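Local coordinates for protein thiamine pyrophosphokinase (Bacillus subtilis, PDB 3LM8) that catalyses the ATP-dependent pyrophosphorylation of thiamine, giving thiamine diphosphate and AMP in the salvage of the vitamin, at residues Gly30-Thr35 and Phe52-Glu57; Pro45-Gly50 and Leu86-Glu91; Phe100-Gly105 and Leu111-Leu116. The protein carries 1 engineered substitution. All coordinates share one frame; numbering follows the deposited sequence.

Contact 1 of 3, residues Gly30-Thr35 and Phe52-Glu57; sequences GVDKGT and FDSITE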
ATOM      1  N   GLY A  30       4.489  -1.602  13.496  1.00 33.08           N
ATOM      2  CA  GLY A  30       4.263  -0.172  13.502  1.00 25.41           C
ATOM      3  C   GLY A  30       5.494   0.605  13.095  1.00 19.32           C
ATOM      4  O   GLY A  30       6.620   0.232  13.434  1.00 14.74           O
ATOM      5  N   VAL A  31       5.274   1.690  12.359  1.00 17.52           N
ATOM      6  CA  VAL A  31       6.350   2.550  11.878  1.00 16.11           C
ATOM      7  C   VAL A  31       6.004   3.971  12.288  1.00 26.83           C
ATOM      8  O   VAL A  31       4.926   4.458  11.982  1.00 25.74           O
ATOM      9  CB  VAL A  31       6.482   2.462  10.319  1.00 10.78           C
ATOM     10  CG1 VAL A  31       7.269   3.639   9.781  1.00  8.96           C
ATOM     11  CG2 VAL A  31       7.161   1.143   9.914  1.00  4.55           C
ATOM     12  N   ASP A  32       6.911   4.626  13.000  1.00 22.44           N
ATOM     13  CA  ASP A  32       6.682   5.996  13.447  1.00 25.95           C
ATOM     14  C   ASP A  32       5.389   6.073  14.243  1.00 29.10           C
ATOM     15  O   ASP A  32       5.015   5.106  14.894  1.00 38.01           O
ATOM     16  CB  ASP A  32       6.607   6.932  12.239  1.00 32.45           C
ATOM     17  CG  ASP A  32       6.515   8.402  12.635  1.00 51.80           C
ATOM     18  OD1 ASP A  32       7.345   8.851  13.463  1.00 63.11           O
ATOM     19  OD2 ASP A  32       5.620   9.107  12.112  1.00 55.53           O
ATOM     20  N   LYS A  33       4.715   7.224  14.185  1.00 23.98           N
ATOM     21  CA  LYS A  33       3.446   7.437  14.890  1.00 19.35           C
ATOM     22  C   LYS A  33       2.520   6.244  14.668  1.00 22.42           C
ATOM     23  O   LYS A  33       1.624   5.971  15.476  1.00 20.61           O
ATOM     24  CB  LYS A  33       2.759   8.699  14.370  1.00 18.53           C
ATOM     25  CG  LYS A  33       3.337   9.992  14.891  1.00 23.99           C
ATOM     26  CD  LYS A  33       2.723  10.343  16.239  1.00 37.11           C
ATOM     27  CE  LYS A  33       1.238  10.652  16.108  1.00 37.48           C
ATOM     28  NZ  LYS A  33       0.575  10.829  17.428  1.00 39.37           N
ATOM     29  N   GLY A  34       2.760   5.538  13.565  1.00 15.12           N
ATOM     30  CA  GLY A  34       1.958   4.387  13.209  1.00 14.45           C
ATOM     31  C   GLY A  34       1.794   3.377  14.316  1.00 16.78           C
ATOM     32  O   GLY A  34       0.694   2.859  14.515  1.00 24.23           O
ATOM     33  N   THR A  35       2.869   3.064  15.033  1.00 18.79           N
ATOM     34  CA  THR A  35       2.722   2.105  16.112  1.00 27.40           C
ATOM     35  C   THR A  35       1.760   2.689  17.148  1.00 25.91           C
ATOM     36  O   THR A  35       1.011   1.957  17.781  1.00 28.65           O
ATOM     37  CB  THR A  35       4.084   1.713  16.761  1.00 26.02           C
ATOM     38  OG1 THR A  35       3.978   1.828  18.186  1.00 21.73           O
ATOM     39  CG2 THR A  35       5.214   2.570  16.241  1.00 31.60           C
ATOM     40  N   PHE A  52      11.575   7.897  18.223  1.00 22.21           N
ATOM     41  CA  PHE A  52      10.480   8.537  18.923  1.00 27.37           C
ATOM     42  C   PHE A  52      10.446  10.049  18.807  1.00 32.67           C
ATOM     43  O   PHE A  52       9.552  10.672  19.371  1.00 37.77           O
ATOM     44  CB  PHE A  52      10.513   8.162  20.414  1.00 27.69           C
ATOM     45  CG  PHE A  52      10.325   6.689  20.680  1.00 39.51           C
ATOM     46  CD1 PHE A  52      11.373   5.792  20.497  1.00 34.57           C
ATOM     47  CD2 PHE A  52       9.082   6.193  21.066  1.00 43.76           C
ATOM     48  CE1 PHE A  52      11.181   4.422  20.691  1.00 37.37           C
ATOM     49  CE2 PHE A  52       8.880   4.829  21.260  1.00 41.79           C
ATOM     50  CZ  PHE A  52       9.930   3.942  21.072  1.00 35.69           C
ATOM     51  N   ASP A  53      11.382  10.661  18.084  1.00 26.55           N
ATOM     52  CA  ASP A  53      11.362  12.120  18.031  1.00 36.26           C
ATOM     53  C   ASP A  53      10.076  12.695  17.478  1.00 33.72           C
ATOM     54  O   ASP A  53       9.863  13.906  17.517  1.00 40.40           O
ATOM     55  CB  ASP A  53      12.600  12.720  17.308  1.00 41.69           C
ATOM     56  CG  ASP A  53      12.905  12.072  15.960  1.00 49.08           C
ATOM     57  OD1 ASP A  53      11.998  11.966  15.109  1.00 57.88           O
ATOM     58  OD2 ASP A  53      14.078  11.690  15.744  1.00 46.72           O
ATOM     59  N   SER A  54       9.196  11.824  16.996  1.00 44.66           N
ATOM     60  CA  SER A  54       7.917  12.285  16.463  1.00 47.34           C
ATOM     61  C   SER A  54       6.755  11.940  17.406  1.00 44.52           C
ATOM     62  O   SER A  54       5.682  12.542  17.322  1.00 41.08           O
ATOM     63  CB  SER A  54       7.668  11.684  15.078  1.00 50.13           C
ATOM     64  OG  SER A  54       6.633  12.385  14.405  1.00 54.96           O
ATOM     65  N   ILE A  55       6.966  10.977  18.302  1.00 41.93           N
ATOM     66  CA  ILE A  55       5.924  10.597  19.255  1.00 37.44           C
ATOM     67  C   ILE A  55       6.053  11.419  20.542  1.00 28.73           C
ATOM     68  O   ILE A  55       7.139  11.882  20.890  1.00 41.81           O
ATOM     69  CB  ILE A  55       5.982   9.090  19.593  1.00 43.94           C
ATOM     70  CG1 ILE A  55       7.251   8.774  20.379  1.00 60.93           C
ATOM     71  CG2 ILE A  55       5.940   8.264  18.310  1.00 31.67           C
ATOM     72  CD1 ILE A  55       7.124   8.989  21.876  1.00 69.20           C
ATOM     73  N   THR A  56       4.938  11.589  21.244  1.00 29.98           N
ATOM     74  CA  THR A  56       4.916  12.367  22.479  1.00 38.55           C
ATOM     75  C   THR A  56       5.363  11.645  23.751  1.00 46.22           C
ATOM     76  O   THR A  56       5.325  10.415  23.851  1.00 44.53           O
ATOM     77  CB  THR A  56       3.499  12.977  22.717  1.00 43.87           C
ATOM     78  OG1 THR A  56       3.514  14.354  22.328  1.00 43.07           O
ATOM     79  CG2 THR A  56       3.069  12.870  24.183  1.00 44.03           C
ATOM     80  N   GLU A  57       5.794  12.453  24.714  1.00 58.06           N
ATOM     81  CA  GLU A  57       6.236  11.995  26.026  1.00 59.45           C
ATOM     82  C   GLU A  57       5.268  10.950  26.563  1.00 52.25           C
ATOM     83  O   GLU A  57       5.647   9.806  26.816  1.00 43.18           O
ATOM     84  CB  GLU A  57       6.295  13.191  26.983  1.00 62.92           C
ATOM     85  CG  GLU A  57       5.231  14.271  26.692  1.00103.36           C
ATOM     86  CD  GLU A  57       5.815  15.531  26.052  1.00 93.49           C
ATOM     87  OE1 GLU A  57       6.637  16.189  26.720  1.00101.42           O
ATOM     88  OE2 GLU A  57       5.461  15.867  24.897  1.00 68.81           O
TER

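Contact 2 of 3, residues Pro45-Gly50 and Leu86-Glu91; sequences PVEAFG and LDWALE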
ATOM      1  N   PRO A  45       1.825  -4.219  17.758  1.00 24.79           N
ATOM      2  CA  PRO A  45       2.797  -4.577  16.721  1.00 23.45           C
ATOM      3  C   PRO A  45       3.721  -5.688  17.236  1.00 33.09           C
ATOM      4  O   PRO A  45       3.944  -5.784  18.440  1.00 34.49           O
ATOM      5  CB  PRO A  45       3.568  -3.273  16.499  1.00 15.34           C
ATOM      6  CG  PRO A  45       2.665  -2.190  17.111  1.00 22.16           C
ATOM      7  CD  PRO A  45       2.059  -2.861  18.283  1.00  8.56           C
ATOM      8  N   VAL A  46       4.252  -6.526  16.343  1.00 32.40           N
ATOM      9  CA  VAL A  46       5.169  -7.575  16.776  1.00 27.56           C
ATOM     10  C   VAL A  46       6.515  -6.881  16.865  1.00 26.71           C
ATOM     11  O   VAL A  46       7.311  -7.139  17.769  1.00 34.90           O
ATOM     12  CB  VAL A  46       5.263  -8.753  15.764  1.00 20.95           C
ATOM     13  CG1 VAL A  46       3.881  -9.362  15.528  1.00  8.57           C
ATOM     14  CG2 VAL A  46       5.846  -8.279  14.456  1.00 28.35           C
ATOM     15  N   GLU A  47       6.753  -5.984  15.915  1.00 36.29           N
ATOM     16  CA  GLU A  47       7.985  -5.206  15.867  1.00 44.42           C
ATOM     17  C   GLU A  47       7.552  -3.762  15.608  1.00 38.71           C
ATOM     18  O   GLU A  47       6.383  -3.498  15.335  1.00 37.97           O
ATOM     19  CB  GLU A  47       8.900  -5.669  14.720  1.00 46.76           C
ATOM     20  CG  GLU A  47       9.045  -7.178  14.534  1.00 54.24           C
ATOM     21  CD  GLU A  47       9.917  -7.876  15.584  1.00 47.13           C
ATOM     22  OE1 GLU A  47      10.042  -9.123  15.494  1.00 40.79           O
ATOM     23  OE2 GLU A  47      10.472  -7.194  16.483  1.00 23.33           O
ATOM     24  N   ALA A  48       8.498  -2.836  15.700  1.00 31.49           N
ATOM     25  CA  ALA A  48       8.233  -1.425  15.457  1.00 22.19           C
ATOM     26  C   ALA A  48       9.514  -0.806  14.913  1.00 26.77           C
ATOM     27  O   ALA A  48      10.605  -1.084  15.409  1.00 30.86           O
ATOM     28  CB  ALA A  48       7.805  -0.723  16.756  1.00 27.51           C
ATOM     29  N   PHE A  49       9.375   0.024  13.886  1.00 25.30           N
ATOM     30  CA  PHE A  49      10.522   0.675  13.260  1.00 20.54           C
ATOM     31  C   PHE A  49      10.476   2.205  13.350  1.00 31.13           C
ATOM     32  O   PHE A  49       9.407   2.819  13.289  1.00 43.60           O
ATOM     33  CB  PHE A  49      10.618   0.269  11.789  1.00 18.60           C
ATOM     34  CG  PHE A  49      10.801  -1.199  11.574  1.00 20.42           C
ATOM     35  CD1 PHE A  49       9.782  -2.094  11.874  1.00 31.44           C
ATOM     36  CD2 PHE A  49      11.989  -1.691  11.033  1.00 20.65           C
ATOM     37  CE1 PHE A  49       9.940  -3.461  11.637  1.00 35.13           C
ATOM     38  CE2 PHE A  49      12.159  -3.067  10.790  1.00 23.40           C
ATOM     39  CZ  PHE A  49      11.134  -3.947  11.092  1.00 28.58           C
ATOM     40  N   GLY A  50      11.648   2.816  13.479  1.00 24.80           N
ATOM     41  CA  GLY A  50      11.721   4.264  13.569  1.00 23.84           C
ATOM     42  C   GLY A  50      12.191   4.716  14.933  1.00 24.18           C
ATOM     43  O   GLY A  50      12.608   3.902  15.758  1.00 33.87           O
ATOM     44  N   LEU A  86       9.834  -2.309   5.400  1.00 25.68           N
ATOM     45  CA  LEU A  86       9.501  -3.110   4.231  1.00 33.13           C
ATOM     46  C   LEU A  86      10.523  -4.219   3.962  1.00 34.13           C
ATOM     47  O   LEU A  86      10.146  -5.328   3.585  1.00 38.33           O
ATOM     48  CB  LEU A  86       9.355  -2.217   3.003  1.00 33.36           C
ATOM     49  CG  LEU A  86       8.738  -2.910   1.784  1.00 25.53           C
ATOM     50  CD1 LEU A  86       7.369  -3.494   2.149  1.00 13.26           C
ATOM     51  CD2 LEU A  86       8.631  -1.901   0.638  1.00 22.74           C
ATOM     52  N   ASP A  87      11.808  -3.929   4.158  1.00 34.16           N
ATOM     53  CA  ASP A  87      12.848  -4.943   3.965  1.00 40.64           C
ATOM     54  C   ASP A  87      12.622  -6.103   4.931  1.00 33.35           C
ATOM     55  O   ASP A  87      12.762  -7.268   4.573  1.00 33.88           O
ATOM     56  CB  ASP A  87      14.245  -4.365   4.223  1.00 51.73           C
ATOM     57  CG  ASP A  87      14.713  -3.438   3.124  1.00 53.18           C
ATOM     58  OD1 ASP A  87      14.352  -3.665   1.955  1.00 48.21           O
ATOM     59  OD2 ASP A  87      15.461  -2.488   3.427  1.00 57.42           O
ATOM     60  N   TRP A  88      12.289  -5.765   6.170  1.00 24.64           N
ATOM     61  CA  TRP A  88      12.035  -6.758   7.209  1.00 22.58           C
ATOM     62  C   TRP A  88      10.879  -7.662   6.791  1.00 44.29           C
ATOM     63  O   TRP A  88      10.920  -8.880   6.988  1.00 52.74           O
ATOM     64  CB  TRP A  88      11.681  -6.050   8.515  1.00 27.57           C
ATOM     65  CG  TRP A  88      11.528  -6.963   9.687  1.00 32.56           C
ATOM     66  CD1 TRP A  88      12.500  -7.341  10.564  1.00 33.48           C
ATOM     67  CD2 TRP A  88      10.331  -7.627  10.104  1.00 46.45           C
ATOM     68  NE1 TRP A  88      11.984  -8.198  11.504  1.00 41.22           N
ATOM     69  CE2 TRP A  88      10.653  -8.393  11.244  1.00 43.17           C
ATOM     70  CE3 TRP A  88       9.017  -7.650   9.622  1.00 52.70           C
ATOM     71  CZ2 TRP A  88       9.708  -9.178  11.913  1.00 46.92           C
ATOM     72  CZ3 TRP A  88       8.079  -8.433  10.289  1.00 51.37           C
ATOM     73  CH2 TRP A  88       8.431  -9.186  11.422  1.00 49.30           C
ATOM     74  N   ALA A  89       9.846  -7.049   6.217  1.00 44.62           N
ATOM     75  CA  ALA A  89       8.663  -7.779   5.774  1.00 31.36           C
ATOM     76  C   ALA A  89       8.893  -8.592   4.489  1.00 32.43           C
ATOM     77  O   ALA A  89       8.442  -9.738   4.394  1.00 30.84           O
ATOM     78  CB  ALA A  89       7.507  -6.813   5.593  1.00 21.54           C
ATOM     79  N   LEU A  90       9.584  -8.010   3.507  1.00 32.72           N
ATOM     80  CA  LEU A  90       9.864  -8.731   2.265  1.00 35.76           C
ATOM     81  C   LEU A  90      10.705  -9.954   2.603  1.00 32.78           C
ATOM     82  O   LEU A  90      10.527 -11.030   2.037  1.00 31.92           O
ATOM     83  CB  LEU A  90      10.608  -7.842   1.258  1.00 31.07           C
ATOM     84  CG  LEU A  90       9.770  -6.737   0.596  1.00 31.78           C
ATOM     85  CD1 LEU A  90      10.629  -5.900  -0.320  1.00 31.97           C
ATOM     86  CD2 LEU A  90       8.632  -7.356  -0.182  1.00 38.03           C
ATOM     87  N   GLU A  91      11.614  -9.796   3.550  1.00 33.17           N
ATOM     88  CA  GLU A  91      12.450 -10.914   3.947  1.00 40.62           C
ATOM     89  C   GLU A  91      11.556 -12.059   4.445  1.00 35.19           C
ATOM     90  O   GLU A  91      11.671 -13.195   3.976  1.00 31.61           O
ATOM     91  CB  GLU A  91      13.431 -10.459   5.026  1.00 42.41           C
ATOM     92  CG  GLU A  91      14.486 -11.471   5.411  1.00 45.21           C
ATOM     93  CD  GLU A  91      14.014 -12.435   6.480  1.00 48.63           C
ATOM     94  OE1 GLU A  91      13.427 -11.962   7.476  1.00 53.07           O
ATOM     95  OE2 GLU A  91      14.244 -13.658   6.333  1.00 40.85           O
TER

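Contact 3 of 3, residues Phe100-Gly105 and Leu111-Leu116; sequences FGITGG and LGNIQL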
ATOM      1  N   PHE A 100      -0.523   0.940   5.574  1.00 13.36           N
ATOM      2  CA  PHE A 100      -1.478   1.999   5.891  1.00  7.87           C
ATOM      3  C   PHE A 100      -0.738   3.237   6.401  1.00 18.71           C
ATOM      4  O   PHE A 100       0.464   3.169   6.688  1.00 23.83           O
ATOM      5  CB  PHE A 100      -2.458   1.497   6.956  1.00  8.31           C
ATOM      6  CG  PHE A 100      -3.090   0.186   6.615  1.00 20.07           C
ATOM      7  CD1 PHE A 100      -4.373   0.136   6.079  1.00 26.06           C
ATOM      8  CD2 PHE A 100      -2.390  -1.009   6.808  1.00 14.64           C
ATOM      9  CE1 PHE A 100      -4.960  -1.090   5.738  1.00 26.43           C
ATOM     10  CE2 PHE A 100      -2.962  -2.238   6.474  1.00 21.21           C
ATOM     11  CZ  PHE A 100      -4.253  -2.277   5.936  1.00 18.61           C
ATOM     12  N   GLY A 101      -1.461   4.351   6.532  1.00 20.61           N
ATOM     13  CA  GLY A 101      -0.849   5.582   7.014  1.00 31.33           C
ATOM     14  C   GLY A 101       0.173   5.978   5.981  1.00 37.40           C
ATOM     15  O   GLY A 101       1.277   6.438   6.289  1.00 37.80           O
ATOM     16  N   ILE A 102      -0.234   5.799   4.734  1.00 21.46           N
ATOM     17  CA  ILE A 102       0.603   6.055   3.591  1.00 20.91           C
ATOM     18  C   ILE A 102       0.325   7.382   2.887  1.00 21.67           C
ATOM     19  O   ILE A 102       1.048   7.788   1.966  1.00 15.48           O
ATOM     20  CB  ILE A 102       0.461   4.861   2.634  1.00 21.62           C
ATOM     21  CG1 ILE A 102       1.712   3.993   2.747  1.00 27.15           C
ATOM     22  CG2 ILE A 102       0.152   5.323   1.214  1.00 18.72           C
ATOM     23  CD1 ILE A 102       1.678   2.774   1.856  1.00 35.09           C
ATOM     24  N   THR A 103      -0.727   8.061   3.323  1.00 26.02           N
ATOM     25  CA  THR A 103      -1.076   9.348   2.741  1.00 16.04           C
ATOM     26  C   THR A 103      -1.092  10.375   3.855  1.00 17.01           C
ATOM     27  O   THR A 103      -1.215  10.026   5.021  1.00 17.37           O
ATOM     28  CB  THR A 103      -2.439   9.289   2.059  1.00 25.15           C
ATOM     29  OG1 THR A 103      -3.389   8.700   2.949  1.00 31.20           O
ATOM     30  CG2 THR A 103      -2.354   8.447   0.797  1.00 24.55           C
ATOM     31  N   GLY A 104      -0.931  11.637   3.493  1.00 17.03           N
ATOM     32  CA  GLY A 104      -0.917  12.686   4.486  1.00 27.66           C
ATOM     33  C   GLY A 104      -0.749  14.034   3.828  1.00 31.14           C
ATOM     34  O   GLY A 104      -0.722  14.132   2.593  1.00 27.95           O
ATOM     35  N   GLY A 105      -0.630  15.065   4.665  1.00 28.59           N
ATOM     36  CA  GLY A 105      -0.473  16.432   4.195  1.00 21.73           C
ATOM     37  C   GLY A 105       0.722  16.644   3.290  1.00 31.34           C
ATOM     38  O   GLY A 105       0.616  17.327   2.267  1.00 34.72           O
ATOM     39  N   LEU A 111       4.371  10.303  -2.441  1.00 13.58           N
ATOM     40  CA  LEU A 111       5.224  10.044  -3.598  1.00 20.50           C
ATOM     41  C   LEU A 111       6.323   9.037  -3.255  1.00 21.54           C
ATOM     42  O   LEU A 111       6.713   8.206  -4.082  1.00 24.55           O
ATOM     43  CB  LEU A 111       5.878  11.336  -4.112  1.00 25.20           C
ATOM     44  CG  LEU A 111       5.187  12.209  -5.157  1.00 26.06           C
ATOM     45  CD1 LEU A 111       4.382  11.339  -6.109  1.00 15.61           C
ATOM     46  CD2 LEU A 111       4.297  13.214  -4.474  1.00 33.50           C
ATOM     47  N   GLY A 112       6.834   9.134  -2.033  1.00 14.89           N
ATOM     48  CA  GLY A 112       7.866   8.225  -1.610  1.00 18.70           C
ATOM     49  C   GLY A 112       7.263   6.840  -1.588  1.00 29.05           C
ATOM     50  O   GLY A 112       7.603   5.989  -2.412  1.00 36.04           O
ATOM     51  N   ASN A 113       6.335   6.621  -0.660  1.00 23.67           N
ATOM     52  CA  ASN A 113       5.693   5.317  -0.514  1.00 21.09           C
ATOM     53  C   ASN A 113       5.440   4.635  -1.863  1.00 10.74           C
ATOM     54  O   ASN A 113       5.617   3.423  -1.999  1.00 15.92           O
ATOM     55  CB  ASN A 113       4.409   5.466   0.310  1.00 22.11           C
ATOM     56  CG  ASN A 113       4.661   6.161   1.650  1.00 25.24           C
ATOM     57  OD1 ASN A 113       5.564   5.784   2.392  1.00 16.64           O
ATOM     58  ND2 ASN A 113       3.866   7.179   1.959  1.00 36.18           N
ATOM     59  N   ILE A 114       5.055   5.425  -2.861  1.00 11.24           N
ATOM     60  CA  ILE A 114       4.810   4.908  -4.206  1.00 14.14           C
ATOM     61  C   ILE A 114       6.055   4.219  -4.774  1.00 27.21           C
ATOM     62  O   ILE A 114       5.970   3.141  -5.364  1.00 39.59           O
ATOM     63  CB  ILE A 114       4.386   6.040  -5.143  1.00 24.09           C
ATOM     64  CG1 ILE A 114       2.907   6.353  -4.917  1.00 30.34           C
ATOM     65  CG2 ILE A 114       4.680   5.666  -6.599  1.00 25.70           C
ATOM     66  CD1 ILE A 114       1.985   5.226  -5.338  1.00 28.05           C
ATOM     67  N   GLN A 115       7.212   4.840  -4.595  1.00 28.53           N
ATOM     68  CA  GLN A 115       8.450   4.252  -5.084  1.00 29.14           C
ATOM     69  C   GLN A 115       8.673   2.913  -4.388  1.00 31.46           C
ATOM     70  O   GLN A 115       9.220   1.982  -4.978  1.00 30.21           O
ATOM     71  CB  GLN A 115       9.633   5.169  -4.794  1.00 33.03           C
ATOM     72  CG  GLN A 115       9.457   6.599  -5.285  1.00 47.88           C
ATOM     73  CD  GLN A 115       9.424   6.708  -6.798  1.00 50.51           C
ATOM     74  OE1 GLN A 115       8.357   6.862  -7.398  1.00 47.34           O
ATOM     75  NE2 GLN A 115      10.601   6.629  -7.424  1.00 49.92           N
ATOM     76  N   LEU A 116       8.255   2.819  -3.128  1.00 23.99           N
ATOM     77  CA  LEU A 116       8.410   1.586  -2.360  1.00 22.67           C
ATOM     78  C   LEU A 116       7.817   0.392  -3.105  1.00 27.07           C
ATOM     79  O   LEU A 116       8.352  -0.713  -3.039  1.00 29.82           O
ATOM     80  CB  LEU A 116       7.723   1.711  -0.986  1.00 23.84           C
ATOM     81  CG  LEU A 116       8.337   2.602   0.108  1.00 32.28           C
ATOM     82  CD1 LEU A 116       9.719   2.105   0.459  1.00 28.39           C
ATOM     83  CD2 LEU A 116       8.424   4.031  -0.365  1.00 43.00           C
TER

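Contact 1 of 3, residues Gly30-Thr35 and Phe52-Glu57
Asp32 and Lys33 meet Ser54 and Ile55 where two loops of the catalytic domain lie side by side. Each is a beta-alpha loop of the parallel part of a mixed alpha/beta sheet. One leads from strand 26-31 into helix 33-41, the other from strand 47-49 toward helix 57-66. The tight part is the meeting of Asp32 with Ser54. A type I turn from Phe52 to Ile55 shapes the second loop and points Ser54 CB at the aspartate. With chi1 at -174°, the Asp32 carboxylate extends away from the backbone N and reaches the turn. There OD1 lies 3.3 Å from Ser54 CB and 3.7 Å from Ser54 OG. This is contact only.

The rest is looser. Ser54 is exposed to solvent, and no hydrogen bond joins the two segments. The Lys33 chain, bent at chi2 and chi3, passes alongside Ser54, and its CD comes 3.8 Å from the Ser54 carbonyl O. Its amino group does not stop there. It goes on to a salt bridge with Glu59 of helix 57-66. Ile55 turns one branch away, and its CG2 branch rests 4.3 Å from CA of Lys33.

Contact 2 of 3, residues Pro45-Gly50 and Leu86-Glu91
Trp88 of helix 81-92 reaches across to strand 47-49 and meets three side chains of 45-50: Phe49, Glu47 and Val46. Its CG stands anti to the backbone N (chi1 -174°), which carries the indole off the helix toward the strand.

The aromatic contact is an offset edge-to-face pair. The edge of Phe49 is directed at the face of the five-membered ring of Trp88. The centroids are 5.2 Å apart and the planes make 69°. The leading atom is Phe49 CZ, 3.4 Å from Trp88 CG. The neighbouring CE2 comes to 3.8 Å from Trp88 CB, so the phenyl edge also covers the root of the indole.

The aliphatic contacts fall on the far end of the six-membered ring. Glu47 CG is 3.4 Å from Trp88 CZ2, and the Glu47 chain crosses the indole at about a right angle. Val46 adds a lighter touch from CG2 to Trp88 CH2 at 4.1 Å, approaching obliquely.

The polar part is slight. The bent Glu47 chain brings OE1 to 3.6 Å from Trp88 CZ2, with the carboxylate plane 64° from the ring plane. This is van der Waals contact, and no hydrogen bond crosses between the segments. Lys92, one turn further along the helix, makes a cation-pi contact with the indole.

Strand 47-49 runs between strands 26-31 and 71-73 in the parallel part of the mixed sheet, and Tyr73 packs against Phe49 with its ring nearly parallel. Helix 81-92 is the helix of the beta-alpha-beta crossover from strand 71-73 to strand 96-100. Trp88 also touches Ile29 of strand 26-31. Leu86, Ala89 and Leu90 lie on Ile97 of strand 96-100, and Asp87 forms a salt bridge with Lys119 of helix 107-122.

Contact 3 of 3, residues Phe100-Gly105 and Leu111-Leu116
Asn113 and Ile102 carry this buried contact between them. Asn113 has the larger share. Its CG is anti to the carbonyl carbon (chi1 -54°), which sets the amide against the loop 100-105. The two side chains lie alongside each other, running in opposite senses. Ile102 CG1 packs 3.8 Å from Asn113 CG, and Ile102 CD1 lies 4.1 Å from Asn113 CB. Beside this van der Waals contact, Asn113 ND2 gives a weak hydrogen bond to the backbone O of Ile102, 2.9 Å long. The angle at the hydrogen is only 123°. The bond is doubtful as well as weak, because ND2 is not securely placed.

The two segments belong to one beta-loop-alpha unit in the parallel part of the mixed sheet. Strand 96-100 ends at Phe100, the chain turns at Gly101 with positive phi, and helix 107-122 follows. A leucine in place of Asn113 would probably leave the Ile102 carbonyl without this N-H partner. Leu82 of helix 81-92 also packs on Asn113. Ile102 in turn touches Phe110 of helix 107-122 and Leu129 of strand 126-131.

All three contacts belong to the catalytic domain. Contacts 1 and 2 have centres 14 Å apart and join through the sheet. Gly30 O lies 2.8 Å from Phe49 N, and Asp32 N 3.1 Å from Phe49 O, both probable hydrogen bonds between neighbouring strands. Contact 3 is centred 16 Å from each of the others. It meets contact 2 where Leu86 CD2 packs 3.9 Å from Leu116 O, and does not touch contact 1. The side chains of Asp32, Phe49 and Asn113 lie about 6, 11 and 13 Å from a bound magnesium ion. Thiamine is bound in another region, by residues such as Tyr174 and Leu187.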